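Local coordinates for mandelate racemase / muconate lactonizing enzyme, C-terminal domain protein (Pseudovibrio sp. JE062, PDB 4JHM) that belongs to the mandelate racemase/muconate lactonizing enzyme family of the enolase superfamily, pairing an N-terminal capping domain with a barrel-type C-terminal domain, at residues Val11-Leu16 / Thr72-Leu77. Numbering follows the deposited sequence.
Sequences VELYAL and TIVPGL
V11 meets V74 and L77, and L13 meets V74, in the capping domain of this enolase-superfamily fold, where the four-stranded antiparallel sheet packs against the end of helix 65-73 and the 3-10 turn that follows it. Alternation along strand 8-16 directs V11 and L13 to the helical layer, while E12 between them points to the other face of the sheet. V74 receives both. With CG1 of V74 anti to the carbonyl carbon (chi1 -60°), its CG2 is left between backbone N and carbonyl carbon and lies 3.9 Å from CG2 of V11, and the two valine side chains pass each other at a slant. L13 approaches differently: its CD1 methyl meets V74 CG2 end-on at 4.1 Å, so one methyl of V74 serves two neighbours that are two residues apart on the strand. The contact is wholly apolar, with no hydrogen bond between the segments, and all four touching residues are buried. F375 of strand 369-376 touches both V11 and V74, and I107 of helix 100-119 packs on V74 and L77, so the small patch extends to the adjacent strand on one hand and to helix 100-119 on the other. On the far face of the sheet, Y14 OH makes a weak hydrogen bond to E12 OE1, in the plane of the tyrosine ring, and E12 OE2 forms a salt bridge with R10. The turn 74-76 is closed by L77 N bonding to V74 O at 2.9 Å, and the L77 side chain completes the contact more loosely, its CD1 standing 4.5 Å from V11 CG1.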
loop_
_atom_site.group_PDB
_atom_site.type_symbol
_atom_site.label_atom_id
_atom_site.label_comp_id
_atom_site.label_asym_id
_atom_site.label_seq_id
_atom_site.Cartn_x
_atom_site.Cartn_y
_atom_site.Cartn_z
ATOM N N VAL A 11 5.254 33.293 41.201
ATOM C CA VAL A 11 5.157 33.479 39.749
ATOM C C VAL A 11 4.466 34.797 39.390
ATOM O O VAL A 11 3.537 35.231 40.070
ATOM C CB VAL A 11 4.432 32.301 39.060
ATOM C CG1 VAL A 11 4.866 30.975 39.672
ATOM C CG2 VAL A 11 2.923 32.459 39.147
ATOM N N GLU A 12 4.945 35.434 38.325
ATOM C CA GLU A 12 4.368 36.685 37.840
ATOM C C GLU A 12 3.984 36.550 36.373
ATOM O O GLU A 12 4.791 36.109 35.552
ATOM C CB GLU A 12 5.369 37.828 37.987
ATOM C CG GLU A 12 5.656 38.237 39.419
ATOM C CD GLU A 12 6.724 39.308 39.513
ATOM O OE1 GLU A 12 7.434 39.536 38.510
ATOM O OE2 GLU A 12 6.857 39.915 40.593
ATOM N N LEU A 13 2.756 36.931 36.043
ATOM C CA LEU A 13 2.297 36.876 34.663
ATOM C C LEU A 13 2.188 38.277 34.091
ATOM O O LEU A 13 1.701 39.183 34.759
ATOM C CB LEU A 13 0.940 36.182 34.582
ATOM C CG LEU A 13 0.864 34.784 35.195
ATOM C CD1 LEU A 13 -0.459 34.128 34.825
ATOM C CD2 LEU A 13 2.044 33.936 34.747
ATOM N N TYR A 14 2.643 38.449 32.853
ATOM C CA TYR A 14 2.577 39.746 32.187
ATOM C C TYR A 14 2.066 39.630 30.756
ATOM O O TYR A 14 2.289 38.627 30.074
ATOM C CB TYR A 14 3.950 40.413 32.182
ATOM C CG TYR A 14 4.463 40.739 33.558
ATOM C CD1 TYR A 14 4.055 41.889 34.214
ATOM C CD2 TYR A 14 5.352 39.894 34.206
ATOM C CE1 TYR A 14 4.518 42.190 35.479
ATOM C CE2 TYR A 14 5.824 40.187 35.472
ATOM C CZ TYR A 14 5.402 41.336 36.102
ATOM O OH TYR A 14 5.863 41.634 37.358
ATOM N N ALA A 15 1.369 40.669 30.319
ATOM C CA ALA A 15 0.942 40.793 28.938
ATOM C C ALA A 15 1.173 42.242 28.530
ATOM O O ALA A 15 0.452 43.147 28.970
ATOM C CB ALA A 15 -0.525 40.415 28.790
ATOM N N LEU A 16 2.191 42.460 27.704
ATOM C CA LEU A 16 2.593 43.807 27.336
ATOM C C LEU A 16 2.567 44.014 25.830
ATOM O O LEU A 16 2.488 43.056 25.063
ATOM C CB LEU A 16 3.987 44.127 27.893
ATOM C CG LEU A 16 5.094 43.087 27.716
ATOM C CD1 LEU A 16 6.456 43.758 27.692
ATOM C CD2 LEU A 16 5.045 42.039 28.820
ATOM N N THR A 72 -5.164 30.250 35.137
ATOM C CA THR A 72 -5.847 29.074 35.656
ATOM C C THR A 72 -4.887 27.901 35.838
ATOM O O THR A 72 -5.195 26.938 36.538
ATOM C CB THR A 72 -7.011 28.659 34.732
ATOM O OG1 THR A 72 -6.506 28.241 33.459
ATOM C CG2 THR A 72 -7.965 29.821 34.530
ATOM N N ILE A 73 -3.718 27.995 35.214
ATOM C CA ILE A 73 -2.744 26.911 35.224
ATOM C C ILE A 73 -1.751 27.022 36.377
ATOM O O ILE A 73 -1.485 26.042 37.076
ATOM C CB ILE A 73 -1.932 26.900 33.918
ATOM C CG1 ILE A 73 -2.812 26.473 32.743
ATOM C CG2 ILE A 73 -0.740 25.967 34.041
ATOM C CD1 ILE A 73 -2.136 26.630 31.397
ATOM N N VAL A 74 -1.224 28.228 36.575
ATOM C CA VAL A 74 -0.023 28.434 37.389
ATOM C C VAL A 74 -0.180 28.366 38.914
ATOM O O VAL A 74 0.815 28.192 39.615
ATOM C CB VAL A 74 0.660 29.775 37.041
ATOM C CG1 VAL A 74 1.080 29.796 35.580
ATOM C CG2 VAL A 74 -0.252 30.949 37.359
ATOM N N PRO A 75 -1.406 28.506 39.443
ATOM C CA PRO A 75 -1.499 28.425 40.903
ATOM C C PRO A 75 -0.936 27.114 41.459
ATOM O O PRO A 75 -0.403 27.090 42.570
ATOM C CB PRO A 75 -3.005 28.518 41.168
ATOM C CG PRO A 75 -3.557 29.231 39.985
ATOM C CD PRO A 75 -2.714 28.780 38.825
ATOM N N GLY A 76 -1.047 26.041 40.681
ATOM C CA GLY A 76 -0.570 24.724 41.093
ATOM C C GLY A 76 0.938 24.559 41.006
ATOM O O GLY A 76 1.483 23.567 41.494
ATOM N N LEU A 77 1.617 25.524 40.393
ATOM C CA LEU A 77 3.073 25.465 40.261
ATOM C C LEU A 77 3.749 25.596 41.619
ATOM O O LEU A 77 4.706 24.881 41.914
ATOM C CB LEU A 77 3.579 26.553 39.307
ATOM C CG LEU A 77 3.152 26.400 37.842
ATOM C CD1 LEU A 77 3.618 27.590 37.014
ATOM C CD2 LEU A 77 3.674 25.099 37.247
#